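Local coordinates for protein 4-hydroxybutyrate CoA-transferase (Porphyromonas gingivalis, PDB 3D3U) that probably transfers coenzyme A between short-chain carboxylic acids such as acetate and 4-hydroxybutyrate, at residues G31-A36 / G136-Y141; V121-T126 / E155-M160; A149-A154 / L174-E179; Q159-G164 / E182-V187. One frame throughout, in Å; residues are numbered along the deposited sequence.

Interaction 1 of 4, residues G31-A36 / G136-Y141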
# COMPACT_ATOMS: atom_id res chain seq x y z
N GLY A 31 2.65 11.79 7.24
CA GLY A 31 1.73 10.58 7.04
C GLY A 31 1.70 10.39 5.55
O GLY A 31 2.13 11.33 4.79
N HIS A 32 1.29 9.23 5.03
CA HIS A 32 1.60 9.18 3.57
C HIS A 32 0.48 8.95 2.63
O HIS A 32 -0.57 8.81 3.09
CB HIS A 32 2.87 8.35 3.20
CG HIS A 32 2.57 6.91 2.92
ND1 HIS A 32 1.59 6.23 3.62
CD2 HIS A 32 3.06 6.06 1.98
CE1 HIS A 32 1.53 4.99 3.13
NE2 HIS A 32 2.39 4.87 2.13
N ALA A 33 0.78 9.04 1.32
CA ALA A 33 -0.08 8.60 0.21
C ALA A 33 -1.06 9.74 0.04
O ALA A 33 -0.62 10.87 -0.24
CB ALA A 33 -0.78 7.24 0.49
N ALA A 34 -2.37 9.51 0.22
CA ALA A 34 -3.37 10.54 -0.09
C ALA A 34 -3.68 11.28 1.18
O ALA A 34 -4.52 12.17 1.11
CB ALA A 34 -4.63 9.96 -0.68
N ALA A 35 -2.95 10.98 2.27
CA ALA A 35 -3.15 11.61 3.54
C ALA A 35 -1.97 12.44 3.87
O ALA A 35 -1.82 12.82 5.03
CB ALA A 35 -3.32 10.60 4.64
N ALA A 36 -1.14 12.70 2.86
CA ALA A 36 0.09 13.49 2.92
C ALA A 36 -0.27 14.96 3.23
O ALA A 36 -1.23 15.48 2.65
CB ALA A 36 0.78 13.38 1.58
N GLY A 136 -8.37 8.19 8.61
CA GLY A 136 -8.98 8.14 7.27
C GLY A 136 -8.37 7.09 6.36
O GLY A 136 -8.37 5.86 6.67
N VAL A 137 -7.83 7.58 5.25
CA VAL A 137 -7.28 6.73 4.15
C VAL A 137 -5.80 6.21 4.32
O VAL A 137 -5.20 5.61 3.41
CB VAL A 137 -7.55 7.36 2.76
CG1 VAL A 137 -8.97 7.98 2.69
CG2 VAL A 137 -6.51 8.41 2.45
N SER A 138 -5.25 6.42 5.50
CA SER A 138 -3.84 6.02 5.79
C SER A 138 -3.56 5.57 7.24
O SER A 138 -3.55 6.38 8.17
CB SER A 138 -2.94 7.20 5.48
OG SER A 138 -2.26 6.88 4.32
N CYS A 139 -3.40 4.28 7.46
CA CYS A 139 -3.08 3.90 8.80
C CYS A 139 -1.57 3.62 8.78
O CYS A 139 -0.77 4.27 9.49
CB CYS A 139 -3.85 2.66 9.09
SG CYS A 139 -3.83 2.40 10.82
N ASP A 140 -1.22 2.69 7.85
CA ASP A 140 0.10 2.18 7.56
C ASP A 140 1.18 2.50 8.54
O ASP A 140 1.23 1.83 9.58
CB ASP A 140 0.49 2.58 6.17
CG ASP A 140 0.23 3.99 5.93
OD1 ASP A 140 0.98 4.85 6.49
OD2 ASP A 140 -0.75 4.34 5.22
N TYR A 141 2.04 3.47 8.25
CA TYR A 141 3.18 3.74 9.21
C TYR A 141 2.89 5.01 9.93
O TYR A 141 3.61 5.41 10.88
CB TYR A 141 4.53 3.90 8.54
CG TYR A 141 4.60 5.09 7.62
CD1 TYR A 141 4.89 6.35 8.07
CD2 TYR A 141 4.49 4.96 6.26
CE1 TYR A 141 5.01 7.40 7.20
CE2 TYR A 141 4.63 6.05 5.40
CZ TYR A 141 4.88 7.23 5.89
OH TYR A 141 5.01 8.26 5.01
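The phenol ring of Y141 overlaps the imidazole of H32 obliquely, its CE2 lying over the rim of one imidazole face, 3.3 Å from H32 CG. The two ring centroids are 4.7 Å apart and the planes meet at 46°, so the pair is neither a stack nor edge-to-face. A33 CB sits over the centre of the opposite imidazole face, and the ring is held between a phenol and a methyl group. A third neighbour comes in the ring plane: D140 OD2 approaches the imidazole edge, 3.2 Å from H32 CE1, with the carboxylate turned 84° against the ring. D140 reaches this edge because its CG lies between the backbone N and the carbonyl carbon (chi1 48°). S138 OG stands 2.8 Å from H32 O and 3.1 Å from D140 OD2, and its single proton could serve either acceptor. Beside this polar patch, A35 CB meets S138 CB at 3.5 Å, and A34 CB touches V137 CG2 at 4.0 Å. The alanines belong to a type II' beta turn from H32 to A35, closed by a weak bond from A35 N to H32 O. Outside the pair, the hydroxyl of Y141 is hydrogen-bonded to F30 O and D140 probably caps T142 N, just ahead of helix 142-148. Segment 31-36 is the loop from strand 27-30 to helix 38-46, and such loops at the C-terminal ends of parallel strands are where sites commonly form in Rossmann-like alpha/beta folds.

Interaction 2 of 4, residues V121-T126 / E155-M160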
# COMPACT_ATOMS: atom_id res chain seq x y z
N VAL A 121 3.77 14.63 11.41
CA VAL A 121 2.78 15.49 10.78
C VAL A 121 1.80 14.69 9.95
O VAL A 121 2.21 14.19 8.95
CB VAL A 121 3.41 16.54 9.88
CG1 VAL A 121 2.35 17.34 9.10
CG2 VAL A 121 4.09 17.44 10.74
N VAL A 122 0.53 14.58 10.35
CA VAL A 122 -0.46 13.73 9.73
C VAL A 122 -1.68 14.49 9.31
O VAL A 122 -1.98 15.61 9.78
CB VAL A 122 -0.97 12.63 10.69
CG1 VAL A 122 0.16 11.78 11.24
CG2 VAL A 122 -1.78 13.20 11.81
N GLN A 123 -2.47 13.86 8.45
CA GLN A 123 -3.70 14.53 8.04
C GLN A 123 -4.91 13.77 8.54
O GLN A 123 -5.28 12.90 7.88
CB GLN A 123 -3.71 14.63 6.50
CG GLN A 123 -4.97 15.18 5.95
CD GLN A 123 -4.87 15.50 4.47
OE1 GLN A 123 -4.15 14.85 3.72
NE2 GLN A 123 -5.62 16.49 4.05
N VAL A 124 -5.57 14.05 9.65
CA VAL A 124 -6.79 13.26 9.95
C VAL A 124 -8.07 13.90 9.55
O VAL A 124 -8.06 15.00 8.95
CB VAL A 124 -6.92 13.07 11.41
CG1 VAL A 124 -5.74 12.23 11.86
CG2 VAL A 124 -6.85 14.49 12.12
N SER A 125 -9.16 13.27 9.99
CA SER A 125 -10.53 13.70 9.70
C SER A 125 -11.19 14.44 10.88
O SER A 125 -10.64 14.49 12.01
CB SER A 125 -11.37 12.48 9.55
OG SER A 125 -11.98 12.22 10.83
N THR A 126 -12.40 14.98 10.66
CA THR A 126 -13.08 15.63 11.78
C THR A 126 -13.45 14.61 12.87
O THR A 126 -13.98 13.54 12.55
CB THR A 126 -14.30 16.39 11.33
OG1 THR A 126 -14.98 15.68 10.29
CG2 THR A 126 -13.88 17.68 10.67
N GLU A 155 -3.48 17.94 10.45
CA GLU A 155 -4.29 18.84 9.72
C GLU A 155 -5.61 18.23 9.83
O GLU A 155 -5.83 17.12 9.44
CB GLU A 155 -3.91 18.85 8.24
CG GLU A 155 -2.56 19.44 7.85
CD GLU A 155 -2.20 19.31 6.31
OE1 GLU A 155 -0.98 19.59 5.96
OE2 GLU A 155 -3.07 18.97 5.41
N VAL A 156 -6.55 18.95 10.38
CA VAL A 156 -7.93 18.42 10.49
C VAL A 156 -8.81 18.66 9.23
O VAL A 156 -9.20 19.77 8.91
CB VAL A 156 -8.58 18.89 11.79
CG1 VAL A 156 -10.08 18.46 11.81
CG2 VAL A 156 -7.78 18.31 12.96
N ASN A 157 -9.08 17.59 8.51
CA ASN A 157 -9.65 17.82 7.26
C ASN A 157 -11.12 17.44 7.22
O ASN A 157 -11.54 16.26 7.50
CB ASN A 157 -8.83 17.18 6.19
CG ASN A 157 -9.16 17.73 4.83
OD1 ASN A 157 -10.22 18.37 4.64
ND2 ASN A 157 -8.30 17.43 3.85
N LYS A 158 -11.92 18.49 6.95
CA LYS A 158 -13.38 18.36 6.80
C LYS A 158 -13.74 17.42 5.64
O LYS A 158 -14.78 16.81 5.66
CB LYS A 158 -14.12 19.73 6.77
CG LYS A 158 -14.35 20.21 8.23
CD LYS A 158 -15.37 21.37 8.52
CE LYS A 158 -15.27 21.89 10.02
NZ LYS A 158 -13.83 21.75 10.58
N GLN A 159 -12.81 17.27 4.68
CA GLN A 159 -12.97 16.34 3.57
C GLN A 159 -12.42 14.91 3.85
O GLN A 159 -12.81 13.96 3.14
CB GLN A 159 -12.26 16.90 2.34
CG GLN A 159 -13.08 17.00 1.08
CD GLN A 159 -13.43 18.42 0.88
OE1 GLN A 159 -13.37 18.99 -0.24
NE2 GLN A 159 -13.76 19.08 2.01
N MET A 160 -11.50 14.73 4.82
CA MET A 160 -10.90 13.38 5.07
C MET A 160 -12.01 12.47 5.55
O MET A 160 -12.66 12.82 6.52
CB MET A 160 -9.80 13.40 6.16
CG MET A 160 -9.20 12.02 6.44
SD MET A 160 -8.39 11.25 4.95
CE MET A 160 -6.97 12.24 4.70
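The side chains of Q123 and N157, from neighbouring parallel strands, slant across one another, their amide planes 19° apart. Both residues point to the same face of the sheet, and the anti CG of Q123 (chi1 175°), with the extended chain beyond it, carries its amide across to N157. E155 also lies on this face, its carboxylate plane turned 67° against the Q123 amide; OE2 is paired with R39 in a salt bridge and OE1 accepts from F40 N. M160 comes from beyond the strand end: bent at chi2 and chi3, its chain carries CE against Q123 CG at 3.8 Å, while M160 CG lies 3.8 Å from S125 CB. On the other sheet face V124 CG2 meets V156 CG2 at 4.0 Å, the two valines lying at a slant to each other. Past the strand ends the side chains of T126 and K158 run nearly perpendicular, T126 CG2 touching K158 CG at 3.5 Å. The backbones are linked by E155 N to V122 O, 2.9 Å, and by N157 N to V124 O, 2.8 Å. N157 OD1 accepts from Q159 N in an Asx turn, at 2.8 Å, and M160 N bonds to N157 O, a turn consistent with M160 folding back over S125. Within the parallel sheet, strand 119-125 lies between strands 27-30 and 151-157, and V156 pairs onward with I178 of strand 176-180. Helix 38-46 flanks the face of Q123 and E155 through R39, whereas V124 packs on C133 of strand 132-134.

Interaction 3 of 4, residues A149-A154 / L174-E179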
# COMPACT_ATOMS: atom_id res chain seq x y z
N ALA A 149 5.91 10.07 18.42
CA ALA A 149 6.33 11.42 18.34
C ALA A 149 5.76 12.11 19.59
O ALA A 149 4.56 12.03 19.83
CB ALA A 149 5.74 12.02 17.13
N PRO A 150 6.62 12.79 20.40
CA PRO A 150 6.14 13.75 21.43
C PRO A 150 5.41 14.99 20.92
O PRO A 150 4.87 15.71 21.74
CB PRO A 150 7.43 14.21 22.16
CG PRO A 150 8.59 13.85 21.29
CD PRO A 150 8.12 12.72 20.41
N VAL A 151 5.41 15.29 19.62
CA VAL A 151 4.66 16.45 19.14
C VAL A 151 4.02 15.94 17.89
O VAL A 151 4.73 15.42 16.97
CB VAL A 151 5.60 17.56 18.68
CG1 VAL A 151 4.87 18.67 17.90
CG2 VAL A 151 6.35 18.10 19.79
N VAL A 152 2.72 16.11 17.80
CA VAL A 152 1.97 15.62 16.65
C VAL A 152 1.17 16.76 15.97
O VAL A 152 0.26 17.39 16.57
CB VAL A 152 0.97 14.55 17.14
CG1 VAL A 152 0.17 13.97 15.99
CG2 VAL A 152 1.69 13.54 17.82
N VAL A 153 1.46 17.03 14.72
CA VAL A 153 0.76 18.12 14.07
C VAL A 153 -0.33 17.55 13.13
O VAL A 153 -0.01 16.94 12.14
CB VAL A 153 1.74 18.91 13.28
CG1 VAL A 153 1.05 20.09 12.64
CG2 VAL A 153 2.89 19.39 14.19
N ALA A 154 -1.61 17.73 13.41
CA ALA A 154 -2.58 17.06 12.58
C ALA A 154 -3.36 18.10 11.77
O ALA A 154 -3.87 19.04 12.37
CB ALA A 154 -3.51 16.35 13.41
N LEU A 174 -3.06 15.48 20.01
CA LEU A 174 -2.68 16.44 19.01
C LEU A 174 -2.17 17.73 19.64
O LEU A 174 -2.81 18.28 20.48
CB LEU A 174 -3.90 16.74 18.13
CG LEU A 174 -4.26 15.76 16.98
CD1 LEU A 174 -4.01 14.39 17.34
CD2 LEU A 174 -5.71 15.93 16.51
N THR A 175 -0.98 18.15 19.27
CA THR A 175 -0.36 19.35 19.83
C THR A 175 -0.81 20.62 19.15
O THR A 175 -1.00 21.62 19.81
CB THR A 175 1.14 19.29 19.58
OG1 THR A 175 1.60 18.01 19.97
CG2 THR A 175 1.88 20.19 20.48
N HIS A 176 -0.85 20.59 17.81
CA HIS A 176 -1.27 21.72 17.02
C HIS A 176 -2.27 21.17 16.00
O HIS A 176 -2.05 20.08 15.42
CB HIS A 176 -0.08 22.40 16.32
CG HIS A 176 1.09 22.68 17.22
ND1 HIS A 176 2.16 21.81 17.35
CD2 HIS A 176 1.39 23.76 17.99
CE1 HIS A 176 3.04 22.32 18.20
NE2 HIS A 176 2.61 23.50 18.59
N ILE A 177 -3.39 21.89 15.83
CA ILE A 177 -4.40 21.42 14.90
C ILE A 177 -4.54 22.50 13.89
O ILE A 177 -4.70 23.65 14.25
CB ILE A 177 -5.77 21.25 15.63
CG1 ILE A 177 -5.74 20.05 16.53
CG2 ILE A 177 -6.99 21.12 14.64
CD1 ILE A 177 -6.79 20.21 17.45
N ILE A 178 -4.54 22.11 12.64
CA ILE A 178 -4.62 23.06 11.57
C ILE A 178 -5.91 22.72 10.87
O ILE A 178 -5.92 21.89 9.96
CB ILE A 178 -3.47 22.83 10.66
CG1 ILE A 178 -2.21 23.14 11.42
CG2 ILE A 178 -3.49 23.76 9.54
CD1 ILE A 178 -0.97 22.40 10.95
N GLU A 179 -7.03 23.31 11.30
CA GLU A 179 -8.31 22.95 10.64
C GLU A 179 -8.28 23.32 9.20
O GLU A 179 -8.07 24.45 8.88
CB GLU A 179 -9.60 23.50 11.25
CG GLU A 179 -9.55 24.58 12.25
CD GLU A 179 -10.70 24.34 13.20
OE1 GLU A 179 -10.93 25.14 14.14
OE2 GLU A 179 -11.41 23.34 12.98
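Hydrogen bonds knit V152 and A154 to the strand beside them. The backbone of V152 is gripped on both its N and its O by T175: T175 N donates to V152 O, and V152 N donates to T175 OG1, each at 3.1 Å. The hydroxyl can do this because OG1 lies anti to the carbonyl carbon (chi1 -48°), beside its own backbone N. Further along, A154 N reaches H176 O at 3.1 Å in a bond running close to the carbonyl direction, and I178 N reaches A154 O at 3.2 Å. This ladder joins two parallel strands, with segments 151-154 and 176-179 only 6° apart in direction; strand 176-180 is one of the two edge strands, within the chain, of the six-stranded parallel sheet of the Rossmann-like N-terminal domain. Apolar contacts lie on both faces. V153 CG1 meets I178 CD1 at 3.5 Å on the face that also carries H176, where helix 14-21 packs through A17 and S21. Across the sheet A154 CB rests on L174 CG at 3.7 Å. The aromatic contact is a matter of an edge: V151 CG1 lies near the plane of the H176 imidazole, 4.1 Å from CE1, while V153 CG2 approaches the same ring obliquely, 4.0 Å from ND1.

Interaction 4 of 4, residues Q159-G164 / E182-V187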
# COMPACT_ATOMS: atom_id res chain seq x y z
N GLN A 159 -12.81 17.27 4.68
CA GLN A 159 -12.97 16.34 3.57
C GLN A 159 -12.42 14.91 3.85
O GLN A 159 -12.81 13.96 3.14
CB GLN A 159 -12.26 16.90 2.34
CG GLN A 159 -13.08 17.00 1.08
CD GLN A 159 -13.43 18.42 0.88
OE1 GLN A 159 -13.37 18.99 -0.24
NE2 GLN A 159 -13.76 19.08 2.01
N MET A 160 -11.50 14.73 4.82
CA MET A 160 -10.90 13.38 5.07
C MET A 160 -12.01 12.47 5.55
O MET A 160 -12.66 12.82 6.52
CB MET A 160 -9.80 13.40 6.16
CG MET A 160 -9.20 12.02 6.44
SD MET A 160 -8.39 11.25 4.95
CE MET A 160 -6.97 12.24 4.70
N PRO A 161 -12.26 11.34 4.90
CA PRO A 161 -13.24 10.35 5.36
C PRO A 161 -12.93 9.69 6.70
O PRO A 161 -11.79 9.60 7.12
CB PRO A 161 -13.17 9.26 4.27
CG PRO A 161 -12.01 9.48 3.59
CD PRO A 161 -11.65 10.90 3.64
N PHE A 162 -13.96 9.18 7.34
CA PHE A 162 -13.82 8.59 8.61
C PHE A 162 -13.98 7.14 8.38
O PHE A 162 -15.07 6.71 7.98
CB PHE A 162 -14.96 9.05 9.53
CG PHE A 162 -14.72 8.73 11.01
CD1 PHE A 162 -15.07 7.48 11.55
CD2 PHE A 162 -14.13 9.65 11.85
CE1 PHE A 162 -14.85 7.16 12.88
CE2 PHE A 162 -13.91 9.33 13.19
CZ PHE A 162 -14.28 8.07 13.68
N ILE A 163 -12.94 6.40 8.73
CA ILE A 163 -12.85 4.96 8.60
C ILE A 163 -12.29 4.36 9.89
O ILE A 163 -11.39 4.95 10.58
CB ILE A 163 -11.87 4.69 7.48
CG1 ILE A 163 -12.24 5.49 6.25
CG2 ILE A 163 -11.68 3.18 7.22
CD1 ILE A 163 -11.37 5.11 5.18
N GLY A 164 -12.75 3.16 10.20
CA GLY A 164 -12.66 2.63 11.55
C GLY A 164 -11.64 1.57 11.54
O GLY A 164 -10.75 1.64 10.72
N GLU A 182 -10.38 20.81 2.06
CA GLU A 182 -9.61 20.58 0.84
C GLU A 182 -9.71 19.09 0.45
O GLU A 182 -9.50 18.21 1.28
CB GLU A 182 -8.14 21.11 0.94
CG GLU A 182 -7.92 22.52 0.34
CD GLU A 182 -6.74 22.65 -0.75
OE1 GLU A 182 -5.61 21.98 -0.68
OE2 GLU A 182 -6.94 23.49 -1.73
N PRO A 183 -10.04 18.83 -0.83
CA PRO A 183 -10.39 17.48 -1.31
C PRO A 183 -9.17 16.53 -1.33
O PRO A 183 -8.05 16.91 -1.67
CB PRO A 183 -10.83 17.73 -2.74
CG PRO A 183 -10.07 18.98 -3.18
CD PRO A 183 -10.04 19.83 -1.93
N ILE A 184 -9.38 15.28 -0.96
CA ILE A 184 -8.31 14.39 -0.73
C ILE A 184 -7.73 14.04 -2.08
O ILE A 184 -8.41 13.51 -2.87
CB ILE A 184 -8.94 13.26 -0.00
CG1 ILE A 184 -9.27 13.77 1.41
CG2 ILE A 184 -8.09 11.99 -0.08
CD1 ILE A 184 -8.13 13.66 2.42
N ALA A 185 -6.48 14.37 -2.35
CA ALA A 185 -5.87 14.01 -3.63
C ALA A 185 -6.40 12.73 -4.15
O ALA A 185 -6.58 11.77 -3.40
CB ALA A 185 -4.39 13.82 -3.49
N GLU A 186 -6.61 12.70 -5.46
CA GLU A 186 -7.20 11.50 -6.09
C GLU A 186 -6.26 10.87 -7.08
O GLU A 186 -5.54 11.58 -7.69
CB GLU A 186 -8.58 11.83 -6.74
CG GLU A 186 -8.71 13.12 -7.56
CD GLU A 186 -10.17 13.48 -7.87
OE1 GLU A 186 -10.47 14.70 -7.85
OE2 GLU A 186 -11.05 12.55 -8.11
N VAL A 187 -6.23 9.56 -7.24
CA VAL A 187 -5.44 9.02 -8.35
C VAL A 187 -6.30 8.08 -9.15
O VAL A 187 -6.76 7.07 -8.62
CB VAL A 187 -4.08 8.44 -7.90
CG1 VAL A 187 -3.87 8.57 -6.40
CG2 VAL A 187 -3.81 7.00 -8.46
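In I184, chi1 (-72°) sets CG1 beside the backbone N and a bend at chi2 (-86°) turns CD1 to M160; in Q159, a bend at chi2 (104°) folds the chain over the E182–P183 peptide. The I184 and M160 side chains cross at about a right angle, with I184 CD1 3.5 Å from M160 SD; the methyl end of the methionine sits too close to the isoleucine in the model, and its place is doubtful. Behind its tip, I184 CG1 lies over the backbone, 3.9 Å from Q159 O, and passes P161 CD at 4.3 Å. I184 thus packs against the methionine and the proline ring from one side. Each segment follows a strand of the parallel sheet, 159-164 coming after 151-157 and 182-187 after 176-180, so this is a meeting of loops at the C-terminal ends of two neighbouring strands; 159-164 then runs on into strand 164-165, at the edge of the other, mixed sheet. The remainder of the contact is made by Q159, whose CG lies 3.6 Å from P183 CA and whose CB approaches E182 O at 3.2 Å. Q159 OE1 comes 3.4 Å from P183 N, which has no hydrogen to give, so this is contact without a bond; the amide NE2 makes a weak bond to D181 OD1. E182 O accepts from N157 ND2, and the E182 carboxylate forms a salt bridge with R39. I184 also packs on Y278 of helix 275-281, and P161 on V281 of that helix.

Overall arrangement
All four contacts fall in the N-terminal domain, around its six-stranded parallel sheet. Interactions 2 and 3 share strand 151-157, joining it to 119-125 and to the edge strand 176-180; their centres lie about 11 Å apart. Interactions 1 and 4 bring together loops after strands, and their centres lie about 10 and 8 Å from that of interaction 2. Interaction 4 shares Q159 and M160 with interaction 2, and G31 N probably bonds to V121 O, tying interaction 1 to it. Along the chain interaction 1 closes before 3 and 4 open, whereas interactions 1 and 2 interleave, as do 2 and 3. Sheet pairing and loop packing thus form one continuous region, leading towards the mixed sheet.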